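Local coordinates for protein guanylate kinase (Stenotrophomonas maltophilia, PDB 6WCT) that catalyses the ATP-dependent phosphorylation of GMP to GDP, and is thought to recycle GMP and, indirectly, cGMP, at residues A[54-59]-A[68-73]; A[22-27]-A[132-137]; A[36-41]-A[190-195]. One frame throughout, in Å; residues are numbered along the deposited sequence.

Contact 1: A[54-59]-A[68-73]; sequences SFTSRA and QHYHFV. With 5GP (guanosine-5'-monophosphate), chain E.
F55 and T56 pair in parallel with H71 and F72, two short strands laced by backbone bonds from H71 N to S54 O (2.7 Å), T56 N to H71 O and V73 N to T56 O. On the face that carries F55 and H71, the CB of H71 sits over the phenyl ring in a CH-pi contact, 3.8 Å from the ring centroid of F55, while CG1 of V73 meets the same ring at its edge. Helix 75-83 packs against F55 through F78 and M81. On the other face T56 and F72 run side by side, CG2 of T56 lying 3.4 Å from CD2 of F72. With its OG1 anti to the backbone N (chi1 -174°), T56 accepts from R58 N in an ST turn; the same OG1 bonds to W97 O. These strands belong to the mixed sheet of the GMP-binding region of guanylate kinase, and three residues here hold the nucleotide. S54 OG donates to O6 of the guanine. Y70 OH gives a very short bond, 2.5 Å, to O1P of the phosphate, and R58 NH2 reaches that same oxygen at 2.9 Å. R58 NE donates to O3P in a nearly straight bond (171°), and the phosphate lies at the edge of the guanidinium, near its plane. The R58 side chain crosses that of Y70 at about a right angle, with the guanidinium and ring planes 67° apart. R58 NH1 is tied back to A59 O, E64 forms a salt bridge to R58 NH2, and R61 adds another bond to GMP. Water 2 joins R58 O to V73 O.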
ATOM      1  N   SER A  54      24.404  -7.128   0.807  1.00 33.38           N
ATOM      2  CA  SER A  54      24.730  -7.808  -0.435  1.00 35.53           C
ATOM      3  C   SER A  54      26.225  -8.102  -0.537  1.00 31.95           C
ATOM      4  O   SER A  54      27.058  -7.495   0.140  1.00 32.58           O
ATOM      5  CB  SER A  54      24.309  -6.953  -1.638  1.00 33.48           C
ATOM      6  OG  SER A  54      22.908  -6.781  -1.676  1.00 40.30           O
ATOM      7  N   PHE A  55      26.547  -9.083  -1.375  1.00 35.48           N
ATOM      8  CA  PHE A  55      27.894  -9.350  -1.859  1.00 40.87           C
ATOM      9  C   PHE A  55      28.104  -8.608  -3.176  1.00 40.50           C
ATOM     10  O   PHE A  55      27.160  -8.394  -3.936  1.00 38.27           O
ATOM     11  CB  PHE A  55      28.105 -10.858  -2.071  1.00 37.96           C
ATOM     12  CG  PHE A  55      28.333 -11.619  -0.798  1.00 40.88           C
ATOM     13  CD1 PHE A  55      27.270 -11.948   0.031  1.00 37.98           C
ATOM     14  CD2 PHE A  55      29.608 -11.984  -0.419  1.00 39.98           C
ATOM     15  CE1 PHE A  55      27.476 -12.612   1.208  1.00 39.14           C
ATOM     16  CE2 PHE A  55      29.826 -12.662   0.760  1.00 40.12           C
ATOM     17  CZ  PHE A  55      28.755 -12.962   1.580  1.00 41.05           C
ATOM     18  N   THR A  56      29.342  -8.184  -3.432  1.00 34.98           N
ATOM     19  CA  THR A  56      29.665  -7.580  -4.716  1.00 35.55           C
ATOM     20  C   THR A  56      31.135  -7.804  -4.995  1.00 40.30           C
ATOM     21  O   THR A  56      31.955  -7.825  -4.074  1.00 37.25           O
ATOM     22  CB  THR A  56      29.369  -6.074  -4.752  1.00 40.81           C
ATOM     23  OG1 THR A  56      29.567  -5.577  -6.073  1.00 48.49           O
ATOM     24  CG2 THR A  56      30.328  -5.323  -3.835  1.00 35.00           C
ATOM     25  N   SER A  57      31.466  -7.981  -6.274  1.00 40.91           N
ATOM     26  CA  SER A  57      32.859  -8.048  -6.681  1.00 43.14           C
ATOM     27  C   SER A  57      33.369  -6.718  -7.207  1.00 46.32           C
ATOM     28  O   SER A  57      34.529  -6.638  -7.617  1.00 48.34           O
ATOM     29  CB  SER A  57      33.068  -9.149  -7.728  1.00 44.08           C
ATOM     30  OG  SER A  57      32.392  -8.841  -8.942  1.00 62.89           O
ATOM     31  N   ARG A  58      32.530  -5.684  -7.234  1.00 45.95           N
ATOM     32  CA  ARG A  58      33.010  -4.378  -7.654  1.00 48.13           C
ATOM     33  C   ARG A  58      33.981  -3.817  -6.617  1.00 50.33           C
ATOM     34  O   ARG A  58      33.980  -4.207  -5.444  1.00 44.87           O
ATOM     35  CB  ARG A  58      31.847  -3.412  -7.900  1.00 39.60           C
ATOM     36  CG  ARG A  58      31.226  -2.753  -6.666  1.00 43.68           C
ATOM     37  CD  ARG A  58      30.789  -1.348  -7.071  1.00 45.41           C
ATOM     38  NE  ARG A  58      29.794  -0.709  -6.214  1.00 42.43           N
ATOM     39  CZ  ARG A  58      30.080  -0.127  -5.056  1.00 39.58           C
ATOM     40  NH1 ARG A  58      31.326  -0.144  -4.595  1.00 41.23           N
ATOM     41  NH2 ARG A  58      29.125   0.466  -4.355  1.00 33.79           N
ATOM     42  N   ALA A  59      34.854  -2.931  -7.081  1.00 50.20           N
ATOM     43  CA  ALA A  59      35.843  -2.313  -6.207  1.00 52.49           C
ATOM     44  C   ALA A  59      35.172  -1.379  -5.205  1.00 51.38           C
ATOM     45  O   ALA A  59      34.159  -0.744  -5.493  1.00 50.62           O
ATOM     46  CB  ALA A  59      36.887  -1.550  -7.030  1.00 49.97           C
ATOM     47  N   GLN A  68      29.868  -3.585   5.990  1.00 47.67           N
ATOM     48  CA  GLN A  68      28.802  -2.646   6.328  1.00 42.85           C
ATOM     49  C   GLN A  68      27.934  -2.325   5.117  1.00 40.81           C
ATOM     50  O   GLN A  68      26.743  -2.630   5.110  1.00 44.81           O
ATOM     51  CB  GLN A  68      29.410  -1.380   6.945  1.00 46.71           C
ATOM     52  CG  GLN A  68      28.401  -0.298   7.253  1.00 53.09           C
ATOM     53  CD  GLN A  68      29.024   0.914   7.916  1.00 58.46           C
ATOM     54  OE1 GLN A  68      30.119   0.842   8.487  1.00 63.45           O
ATOM     55  NE2 GLN A  68      28.333   2.039   7.837  1.00 51.38           N
ATOM     56  N   HIS A  69      28.480  -1.667   4.091  1.00 39.76           N
ATOM     57  CA  HIS A  69      27.673  -1.362   2.909  1.00 38.48           C
ATOM     58  C   HIS A  69      27.529  -2.560   1.987  1.00 38.85           C
ATOM     59  O   HIS A  69      26.479  -2.722   1.347  1.00 40.27           O
ATOM     60  CB  HIS A  69      28.282  -0.180   2.152  1.00 46.96           C
ATOM     61  CG  HIS A  69      28.542   1.010   3.023  1.00 54.58           C
ATOM     62  ND1 HIS A  69      29.705   1.163   3.748  1.00 53.35           N
ATOM     63  CD2 HIS A  69      27.765   2.077   3.328  1.00 56.66           C
ATOM     64  CE1 HIS A  69      29.645   2.287   4.438  1.00 59.30           C
ATOM     65  NE2 HIS A  69      28.477   2.858   4.206  1.00 57.80           N
ATOM     66  N   TYR A  70      28.563  -3.397   1.918  1.00 33.38           N
ATOM     67  CA  TYR A  70      28.573  -4.601   1.100  1.00 34.27           C
ATOM     68  C   TYR A  70      29.534  -5.582   1.745  1.00 34.48           C
ATOM     69  O   TYR A  70      30.436  -5.194   2.486  1.00 39.23           O
ATOM     70  CB  TYR A  70      29.047  -4.332  -0.349  1.00 30.35           C
ATOM     71  CG  TYR A  70      28.081  -3.632  -1.287  1.00 29.54           C
ATOM     72  CD1 TYR A  70      27.149  -4.353  -2.002  1.00 30.99           C
ATOM     73  CD2 TYR A  70      28.095  -2.247  -1.446  1.00 35.57           C
ATOM     74  CE1 TYR A  70      26.259  -3.725  -2.884  1.00 29.42           C
ATOM     75  CE2 TYR A  70      27.200  -1.600  -2.317  1.00 28.67           C
ATOM     76  CZ  TYR A  70      26.283  -2.364  -3.028  1.00 38.40           C
ATOM     77  OH  TYR A  70      25.391  -1.794  -3.902  1.00 37.72           O
ATOM     78  N   HIS A  71      29.392  -6.847   1.392  1.00 34.54           N
ATOM     79  CA  HIS A  71      30.492  -7.785   1.563  1.00 34.63           C
ATOM     80  C   HIS A  71      31.257  -7.770   0.242  1.00 42.26           C
ATOM     81  O   HIS A  71      30.812  -8.344  -0.755  1.00 41.11           O
ATOM     82  CB  HIS A  71      29.980  -9.174   1.920  1.00 45.80           C
ATOM     83  CG  HIS A  71      29.233  -9.223   3.215  1.00 42.88           C
ATOM     84  ND1 HIS A  71      29.848  -9.052   4.437  1.00 45.47           N
ATOM     85  CD2 HIS A  71      27.915  -9.392   3.480  1.00 45.01           C
ATOM     86  CE1 HIS A  71      28.945  -9.138   5.399  1.00 43.26           C
ATOM     87  NE2 HIS A  71      27.764  -9.344   4.845  1.00 43.59           N
ATOM     88  N   PHE A  72      32.391  -7.081   0.221  1.00 45.50           N
ATOM     89  CA  PHE A  72      33.193  -6.992  -0.989  1.00 45.69           C
ATOM     90  C   PHE A  72      34.072  -8.221  -1.102  1.00 47.63           C
ATOM     91  O   PHE A  72      34.822  -8.536  -0.180  1.00 47.42           O
ATOM     92  CB  PHE A  72      34.068  -5.746  -0.987  1.00 36.40           C
ATOM     93  CG  PHE A  72      33.299  -4.463  -1.006  1.00 41.16           C
ATOM     94  CD1 PHE A  72      32.922  -3.856   0.185  1.00 34.99           C
ATOM     95  CD2 PHE A  72      32.972  -3.852  -2.209  1.00 34.42           C
ATOM     96  CE1 PHE A  72      32.214  -2.659   0.177  1.00 34.61           C
ATOM     97  CE2 PHE A  72      32.260  -2.650  -2.233  1.00 33.42           C
ATOM     98  CZ  PHE A  72      31.881  -2.053  -1.045  1.00 40.26           C
ATOM     99  N   VAL A  73      33.974  -8.927  -2.224  1.00 45.84           N
ATOM    100  CA  VAL A  73      34.794 -10.102  -2.470  1.00 46.57           C
ATOM    101  C   VAL A  73      35.394  -9.985  -3.865  1.00 47.69           C
ATOM    102  O   VAL A  73      35.084  -9.070  -4.626  1.00 45.31           O
ATOM    103  CB  VAL A  73      34.002 -11.409  -2.326  1.00 47.03           C
ATOM    104  CG1 VAL A  73      33.516 -11.554  -0.897  1.00 43.00           C
ATOM    105  CG2 VAL A  73      32.861 -11.463  -3.339  1.00 43.73           C
TER
HETATM  106  P   5GP E 301      26.109   0.455  -6.394  1.00 45.26           P
HETATM  107  O1P 5GP E 301      26.271   0.287  -4.904  1.00 47.58           O
HETATM  108  O2P 5GP E 301      26.196   1.896  -6.898  1.00 42.03           O
HETATM  109  O3P 5GP E 301      27.017  -0.414  -7.228  1.00 37.46           O
HETATM  110  O5' 5GP E 301      24.677  -0.080  -6.771  1.00 45.44           O
HETATM  111  C5' 5GP E 301      24.366  -0.424  -8.106  1.00 35.42           C
HETATM  112  C4' 5GP E 301      23.042  -1.122  -8.162  1.00 37.04           C
HETATM  113  O4' 5GP E 301      23.210  -2.490  -7.707  1.00 34.54           O
HETATM  114  C3' 5GP E 301      21.961  -0.504  -7.254  1.00 39.14           C
HETATM  115  O3' 5GP E 301      20.716  -0.458  -7.940  1.00 41.08           O
HETATM  116  C2' 5GP E 301      21.835  -1.519  -6.128  1.00 34.27           C
HETATM  117  O2' 5GP E 301      20.572  -1.557  -5.502  1.00 35.85           O
HETATM  118  C1' 5GP E 301      22.137  -2.808  -6.867  1.00 33.24           C
HETATM  119  N9  5GP E 301      22.504  -3.912  -5.996  1.00 40.19           N
HETATM  120  C8  5GP E 301      23.025  -3.811  -4.733  1.00 42.51           C
HETATM  121  N7  5GP E 301      23.070  -4.955  -4.102  1.00 41.96           N
HETATM  122  C5  5GP E 301      22.562  -5.867  -5.013  1.00 40.98           C
HETATM  123  C6  5GP E 301      22.314  -7.246  -4.889  1.00 41.09           C
HETATM  124  O6  5GP E 301      22.517  -7.937  -3.893  1.00 42.84           O
HETATM  125  N1  5GP E 301      21.745  -7.782  -6.031  1.00 43.21           N
HETATM  126  C2  5GP E 301      21.442  -7.072  -7.167  1.00 48.14           C
HETATM  127  N2  5GP E 301      20.868  -7.743  -8.174  1.00 42.17           N
HETATM  128  N3  5GP E 301      21.675  -5.770  -7.294  1.00 40.25           N
HETATM  129  C4  5GP E 301      22.223  -5.235  -6.190  1.00 38.75           C
HETATM  130  O   HOH W   1      24.235  -4.160   0.772  1.00 33.78           O
HETATM  131  O   HOH W   2      35.266  -6.299  -4.144  1.00 53.78           O

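Contact 2: A[22-27]-A[132-137]; sequences GTLYIV and PGTVTV
The ring of Y25 lies alongside V135, meeting it obliquely through CD1, 3.7 Å from CB of V135. Y25 and V135 stand on neighbouring strands of the five-stranded parallel sheet of this P-loop kinase fold, the middle strand 24-28 beside strand 135-140. The short segments run only 12° apart, with axes 4.6 Å from each other at closest approach. On the face that carries Y25, V27, V135 and V137, helix 188-203 packs down through L195, I198 and S202; its F199 brings a second ring against the tyrosine, planes at about 55°, and Y25 OH is hydrogen-bonded to S202 OG. The opposite face belongs to I26 and T136, which lie side by side with CB of I26 4.0 Å from CG2 of T136; helix 121-130 covers it, V127 touching I26. I26 also reaches back to the residue just before the partner strand: with CG1 beside its own backbone N (chi1 -59°), that atom comes 3.6 Å from CG2 of T134. The threonine hydroxyls turn to other partners, T134 OG1 to V131 O and T136 OG1 to D180 N, which satisfies these buried polar atoms while their methyls pack on I26. The strands are stitched by V135 N to L24 O, I26 N to V135 O and V137 N to I26 O. At the start of the pair, water 3 accepts from L24 N at 2.8 Å and donates only weakly to G133 O.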
ATOM      1  N   GLY A  22       7.736 -14.777   6.874  1.00 63.05           N
ATOM      2  CA  GLY A  22       7.983 -13.355   6.760  1.00 58.65           C
ATOM      3  C   GLY A  22       7.698 -12.818   5.373  1.00 63.03           C
ATOM      4  O   GLY A  22       7.684 -13.548   4.383  1.00 72.25           O
ATOM      5  N   THR A  23       7.439 -11.510   5.311  1.00 57.32           N
ATOM      6  CA  THR A  23       7.242 -10.834   4.036  1.00 52.34           C
ATOM      7  C   THR A  23       8.562 -10.298   3.489  1.00 52.36           C
ATOM      8  O   THR A  23       9.406  -9.780   4.229  1.00 51.66           O
ATOM      9  CB  THR A  23       6.230  -9.696   4.172  1.00 55.34           C
ATOM     10  OG1 THR A  23       5.039 -10.201   4.774  1.00 60.50           O
ATOM     11  CG2 THR A  23       5.899  -9.092   2.811  1.00 56.39           C
ATOM     12  N   LEU A  24       8.722 -10.425   2.178  1.00 48.47           N
ATOM     13  CA  LEU A  24       9.908  -9.983   1.466  1.00 45.41           C
ATOM     14  C   LEU A  24       9.622  -8.654   0.787  1.00 44.46           C
ATOM     15  O   LEU A  24       8.622  -8.516   0.075  1.00 47.41           O
ATOM     16  CB  LEU A  24      10.339 -11.033   0.444  1.00 45.65           C
ATOM     17  CG  LEU A  24      11.703 -10.867  -0.220  1.00 53.55           C
ATOM     18  CD1 LEU A  24      12.806 -10.693   0.847  1.00 46.14           C
ATOM     19  CD2 LEU A  24      11.994 -12.088  -1.086  1.00 41.90           C
ATOM     20  N   TYR A  25      10.467  -7.675   1.055  1.00 42.97           N
ATOM     21  CA  TYR A  25      10.359  -6.322   0.520  1.00 41.61           C
ATOM     22  C   TYR A  25      11.544  -6.043  -0.384  1.00 38.78           C
ATOM     23  O   TYR A  25      12.664  -6.470  -0.089  1.00 41.11           O
ATOM     24  CB  TYR A  25      10.328  -5.288   1.649  1.00 34.03           C
ATOM     25  CG  TYR A  25       9.142  -5.444   2.563  1.00 42.38           C
ATOM     26  CD1 TYR A  25       7.924  -4.852   2.255  1.00 39.33           C
ATOM     27  CD2 TYR A  25       9.217  -6.237   3.698  1.00 40.42           C
ATOM     28  CE1 TYR A  25       6.832  -4.993   3.084  1.00 44.18           C
ATOM     29  CE2 TYR A  25       8.120  -6.395   4.528  1.00 46.15           C
ATOM     30  CZ  TYR A  25       6.932  -5.767   4.215  1.00 46.55           C
ATOM     31  OH  TYR A  25       5.826  -5.925   5.022  1.00 54.99           O
ATOM     32  N   ILE A  26      11.293  -5.362  -1.505  1.00 34.36           N
ATOM     33  CA  ILE A  26      12.364  -4.879  -2.369  1.00 31.50           C
ATOM     34  C   ILE A  26      12.214  -3.376  -2.509  1.00 31.78           C
ATOM     35  O   ILE A  26      11.126  -2.891  -2.838  1.00 30.85           O
ATOM     36  CB  ILE A  26      12.351  -5.539  -3.760  1.00 32.17           C
ATOM     37  CG1 ILE A  26      12.497  -7.049  -3.650  1.00 35.51           C
ATOM     38  CG2 ILE A  26      13.492  -4.982  -4.616  1.00 28.55           C
ATOM     39  CD1 ILE A  26      12.559  -7.737  -5.003  1.00 42.82           C
ATOM     40  N   VAL A  27      13.297  -2.645  -2.262  1.00 31.05           N
ATOM     41  CA  VAL A  27      13.350  -1.209  -2.526  1.00 36.01           C
ATOM     42  C   VAL A  27      14.493  -0.992  -3.514  1.00 33.79           C
ATOM     43  O   VAL A  27      15.659  -1.264  -3.195  1.00 32.67           O
ATOM     44  CB  VAL A  27      13.565  -0.368  -1.256  1.00 34.11           C
ATOM     45  CG1 VAL A  27      13.623   1.104  -1.632  1.00 33.06           C
ATOM     46  CG2 VAL A  27      12.496  -0.634  -0.226  1.00 33.03           C
ATOM     47  N   PRO A 132       6.361 -15.078  -4.771  1.00 68.50           N
ATOM     48  CA  PRO A 132       5.301 -14.345  -5.487  1.00 62.94           C
ATOM     49  C   PRO A 132       4.916 -13.026  -4.838  1.00 71.74           C
ATOM     50  O   PRO A 132       4.862 -11.990  -5.520  1.00 65.17           O
ATOM     51  CB  PRO A 132       4.133 -15.343  -5.503  1.00 69.61           C
ATOM     52  CG  PRO A 132       4.753 -16.684  -5.334  1.00 65.33           C
ATOM     53  CD  PRO A 132       5.985 -16.472  -4.479  1.00 66.84           C
ATOM     54  N   GLY A 133       4.613 -13.039  -3.542  1.00 66.43           N
ATOM     55  CA  GLY A 133       3.993 -11.885  -2.921  1.00 57.74           C
ATOM     56  C   GLY A 133       4.951 -10.808  -2.453  1.00 55.83           C
ATOM     57  O   GLY A 133       4.624 -10.051  -1.536  1.00 63.74           O
ATOM     58  N   THR A 134       6.133 -10.740  -3.061  1.00 49.24           N
ATOM     59  CA  THR A 134       7.110  -9.724  -2.691  1.00 50.84           C
ATOM     60  C   THR A 134       6.530  -8.334  -2.917  1.00 38.32           C
ATOM     61  O   THR A 134       5.870  -8.077  -3.918  1.00 48.47           O
ATOM     62  CB  THR A 134       8.395  -9.903  -3.505  1.00 48.89           C
ATOM     63  OG1 THR A 134       8.967 -11.192  -3.235  1.00 63.16           O
ATOM     64  CG2 THR A 134       9.399  -8.870  -3.148  1.00 36.79           C
ATOM     65  N   VAL A 135       6.767  -7.431  -1.975  1.00 50.70           N
ATOM     66  CA  VAL A 135       6.320  -6.047  -2.086  1.00 35.82           C
ATOM     67  C   VAL A 135       7.497  -5.241  -2.626  1.00 33.41           C
ATOM     68  O   VAL A 135       8.536  -5.150  -1.970  1.00 32.21           O
ATOM     69  CB  VAL A 135       5.848  -5.501  -0.728  1.00 41.18           C
ATOM     70  CG1 VAL A 135       5.525  -3.987  -0.821  1.00 38.59           C
ATOM     71  CG2 VAL A 135       4.639  -6.266  -0.252  1.00 43.03           C
ATOM     72  N   THR A 136       7.338  -4.628  -3.803  1.00 31.34           N
ATOM     73  CA  THR A 136       8.463  -3.978  -4.481  1.00 34.16           C
ATOM     74  C   THR A 136       8.195  -2.484  -4.659  1.00 30.16           C
ATOM     75  O   THR A 136       7.098  -2.091  -5.057  1.00 36.64           O
ATOM     76  CB  THR A 136       8.753  -4.644  -5.831  1.00 35.32           C
ATOM     77  OG1 THR A 136       7.653  -4.426  -6.706  1.00 36.08           O
ATOM     78  CG2 THR A 136       8.949  -6.193  -5.673  1.00 32.74           C
ATOM     79  N   VAL A 137       9.201  -1.662  -4.345  1.00 28.57           N
ATOM     80  CA  VAL A 137       9.101  -0.206  -4.350  1.00 30.04           C
ATOM     81  C   VAL A 137      10.257   0.378  -5.157  1.00 36.99           C
ATOM     82  O   VAL A 137      11.408  -0.025  -4.974  1.00 28.82           O
ATOM     83  CB  VAL A 137       9.142   0.372  -2.920  1.00 29.93           C
ATOM     84  CG1 VAL A 137       8.961   1.911  -2.953  1.00 25.40           C
ATOM     85  CG2 VAL A 137       8.125  -0.335  -1.992  1.00 31.96           C
TER
HETATM   86  O   HOH W   3       6.785 -11.555   0.512  1.00 46.63           O

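Contact 3: A[36-41]-A[190-195]; sequences SSIVNA and TAVDEL. With PO4 (phosphate ion), chain F.
I38 carries CG1 anti to its carbonyl carbon (chi1 -63°) and extends on through chi2 at 169°, which sends CD1 out to CB of A191, 3.7 Å away. Its other branch, I38 CG2, meets CD2 of L195 at 4.0 Å and CG2 of V192 at 4.2 Å, so a single isoleucine touches three residues over about one turn of the partner helix. L195, with CG anti to the backbone N, also brings that CD2 against CG2 of V39. One turn on from I38, the methyl of A41 points at helix 188-203 and rests 3.9 Å from CG2 of V192. No hydrogen bond passes between the two segments; the contact is methyl against methyl. Their axes cross at -57° and come within 9.1 Å of each other, with the small A41 and A191 both aimed across the interface. Around this apolar patch, F188 packs on I38 and A41, I183 of strand 181-184 touches A191 and L195, and a salt bridge from D193 to R45 ties the helices together. Near the start of helix 35-45, S36 binds a phosphate ion, probably from the crystallisation liquor: its N donates to O1, and S36 OG makes a very short bond to O2. G32 N, G34 N, R150 and R154 also hydrogen-bond the ion. It thus sits in the Walker A P-loop, where S36 belongs to the ADP site, and helix 188-203 backs the helix that follows the loop.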
ATOM      1  N   SER A  36      19.221   4.405   0.379  1.00 33.60           N
ATOM      2  CA  SER A  36      19.759   3.776   1.582  1.00 37.76           C
ATOM      3  C   SER A  36      19.426   4.619   2.809  1.00 27.84           C
ATOM      4  O   SER A  36      19.084   4.080   3.870  1.00 40.62           O
ATOM      5  CB  SER A  36      21.268   3.541   1.465  1.00 41.23           C
ATOM      6  OG  SER A  36      21.976   4.765   1.429  1.00 54.13           O
ATOM      7  N   SER A  37      19.481   5.946   2.676  1.00 41.70           N
ATOM      8  CA  SER A  37      19.123   6.803   3.805  1.00 34.84           C
ATOM      9  C   SER A  37      17.638   6.678   4.123  1.00 39.76           C
ATOM     10  O   SER A  37      17.241   6.678   5.297  1.00 38.60           O
ATOM     11  CB  SER A  37      19.480   8.255   3.504  1.00 46.01           C
ATOM     12  OG  SER A  37      20.859   8.478   3.698  1.00 59.98           O
ATOM     13  N   ILE A  38      16.801   6.542   3.092  1.00 36.28           N
ATOM     14  CA  ILE A  38      15.377   6.375   3.335  1.00 39.73           C
ATOM     15  C   ILE A  38      15.103   5.032   4.012  1.00 36.10           C
ATOM     16  O   ILE A  38      14.318   4.952   4.965  1.00 35.08           O
ATOM     17  CB  ILE A  38      14.601   6.539   2.018  1.00 42.19           C
ATOM     18  CG1 ILE A  38      14.783   7.954   1.483  1.00 39.23           C
ATOM     19  CG2 ILE A  38      13.130   6.282   2.231  1.00 39.87           C
ATOM     20  CD1 ILE A  38      14.266   8.110   0.065  1.00 40.26           C
ATOM     21  N   VAL A  39      15.740   3.959   3.530  1.00 36.87           N
ATOM     22  CA  VAL A  39      15.528   2.622   4.100  1.00 38.06           C
ATOM     23  C   VAL A  39      16.015   2.556   5.548  1.00 39.83           C
ATOM     24  O   VAL A  39      15.321   2.039   6.436  1.00 41.90           O
ATOM     25  CB  VAL A  39      16.226   1.561   3.226  1.00 43.00           C
ATOM     26  CG1 VAL A  39      16.466   0.272   4.010  1.00 46.62           C
ATOM     27  CG2 VAL A  39      15.415   1.279   1.985  1.00 34.23           C
ATOM     28  N   ASN A  40      17.219   3.075   5.811  1.00 34.44           N
ATOM     29  CA  ASN A  40      17.748   3.038   7.173  1.00 40.10           C
ATOM     30  C   ASN A  40      16.851   3.802   8.138  1.00 40.90           C
ATOM     31  O   ASN A  40      16.617   3.351   9.269  1.00 41.79           O
ATOM     32  CB  ASN A  40      19.162   3.620   7.215  1.00 40.83           C
ATOM     33  CG  ASN A  40      20.165   2.779   6.448  1.00 46.40           C
ATOM     34  OD1 ASN A  40      19.930   1.598   6.176  1.00 49.40           O
ATOM     35  ND2 ASN A  40      21.304   3.377   6.121  1.00 51.81           N
ATOM     36  N   ALA A  41      16.345   4.970   7.725  1.00 43.96           N
ATOM     37  CA  ALA A  41      15.434   5.700   8.607  1.00 44.51           C
ATOM     38  C   ALA A  41      14.110   4.970   8.758  1.00 42.63           C
ATOM     39  O   ALA A  41      13.488   5.017   9.824  1.00 46.49           O
ATOM     40  CB  ALA A  41      15.192   7.119   8.092  1.00 40.81           C
ATOM     41  N   THR A 190       9.305  13.152   4.155  1.00 44.12           N
ATOM     42  CA  THR A 190       8.093  12.676   3.498  1.00 43.53           C
ATOM     43  C   THR A 190       8.318  11.309   2.856  1.00 37.13           C
ATOM     44  O   THR A 190       7.496  10.403   3.018  1.00 41.21           O
ATOM     45  CB  THR A 190       7.610  13.719   2.480  1.00 38.75           C
ATOM     46  OG1 THR A 190       7.298  14.939   3.179  1.00 47.45           O
ATOM     47  CG2 THR A 190       6.373  13.252   1.782  1.00 42.51           C
ATOM     48  N   ALA A 191       9.447  11.123   2.163  1.00 38.96           N
ATOM     49  CA  ALA A 191       9.733   9.819   1.557  1.00 38.77           C
ATOM     50  C   ALA A 191       9.790   8.713   2.613  1.00 33.07           C
ATOM     51  O   ALA A 191       9.321   7.592   2.375  1.00 34.70           O
ATOM     52  CB  ALA A 191      11.049   9.873   0.772  1.00 34.32           C
ATOM     53  N   VAL A 192      10.365   9.014   3.784  1.00 33.58           N
ATOM     54  CA  VAL A 192      10.400   8.047   4.879  1.00 37.73           C
ATOM     55  C   VAL A 192       8.983   7.716   5.332  1.00 42.01           C
ATOM     56  O   VAL A 192       8.612   6.541   5.459  1.00 39.12           O
ATOM     57  CB  VAL A 192      11.267   8.586   6.036  1.00 37.52           C
ATOM     58  CG1 VAL A 192      11.245   7.657   7.240  1.00 37.34           C
ATOM     59  CG2 VAL A 192      12.710   8.769   5.564  1.00 39.46           C
ATOM     60  N   ASP A 193       8.157   8.745   5.545  1.00 41.09           N
ATOM     61  CA  ASP A 193       6.756   8.507   5.889  1.00 43.82           C
ATOM     62  C   ASP A 193       6.077   7.619   4.856  1.00 38.72           C
ATOM     63  O   ASP A 193       5.275   6.744   5.206  1.00 40.33           O
ATOM     64  CB  ASP A 193       5.991   9.822   5.978  1.00 35.45           C
ATOM     65  CG  ASP A 193       6.407  10.667   7.146  1.00 46.86           C
ATOM     66  OD1 ASP A 193       7.052  10.143   8.080  1.00 49.79           O
ATOM     67  OD2 ASP A 193       6.063  11.862   7.122  1.00 52.22           O
ATOM     68  N   GLU A 194       6.358   7.865   3.574  1.00 41.28           N
ATOM     69  CA  GLU A 194       5.686   7.133   2.504  1.00 34.50           C
ATOM     70  C   GLU A 194       6.144   5.680   2.454  1.00 39.34           C
ATOM     71  O   GLU A 194       5.332   4.773   2.257  1.00 33.79           O
ATOM     72  CB  GLU A 194       5.928   7.850   1.170  1.00 33.83           C
ATOM     73  CG  GLU A 194       5.281   9.263   1.140  1.00 33.31           C
ATOM     74  CD  GLU A 194       5.371   9.970  -0.214  1.00 37.96           C
ATOM     75  OE1 GLU A 194       6.264   9.640  -1.022  1.00 35.72           O
ATOM     76  OE2 GLU A 194       4.531  10.866  -0.467  1.00 39.35           O
ATOM     77  N   LEU A 195       7.438   5.434   2.618  1.00 39.24           N
ATOM     78  CA  LEU A 195       7.886   4.050   2.657  1.00 38.48           C
ATOM     79  C   LEU A 195       7.326   3.351   3.894  1.00 39.13           C
ATOM     80  O   LEU A 195       6.976   2.166   3.839  1.00 35.00           O
ATOM     81  CB  LEU A 195       9.413   3.982   2.603  1.00 27.18           C
ATOM     82  CG  LEU A 195      10.020   2.588   2.416  1.00 32.19           C
ATOM     83  CD1 LEU A 195       9.543   1.959   1.135  1.00 27.82           C
ATOM     84  CD2 LEU A 195      11.535   2.574   2.523  1.00 27.40           C
TER
HETATM   85  P   PO4 F 302      22.161   5.747  -1.937  1.00 60.40           P
HETATM   86  O1  PO4 F 302      21.043   4.735  -1.837  1.00 60.27           O
HETATM   87  O2  PO4 F 302      22.519   6.174  -0.540  1.00 65.99           O
HETATM   88  O3  PO4 F 302      21.737   6.989  -2.698  1.00 54.93           O
HETATM   89  O4  PO4 F 302      23.337   5.091  -2.627  1.00 61.35           O

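Contacts 2 and 3 form one continuous core. Their centres are 16 Å apart and they touch, V27 packing on V39 and V137 on L195, so strands 24-28 and 135-140 meet the P-loop helix 35-45 and helix 188-203 on one face of the five-stranded parallel sheet. Along the chain their segments alternate: 22-27, 36-41, 132-137, 190-195. Contact 1 stands apart in the mixed sheet, with its centre about 22 Å from that of contact 2 and 23 Å from that of contact 3, and its segments are nested inside both loops. The GMP-binding sheet is therefore an insertion between parts of the P-loop core, as in other guanylate kinases.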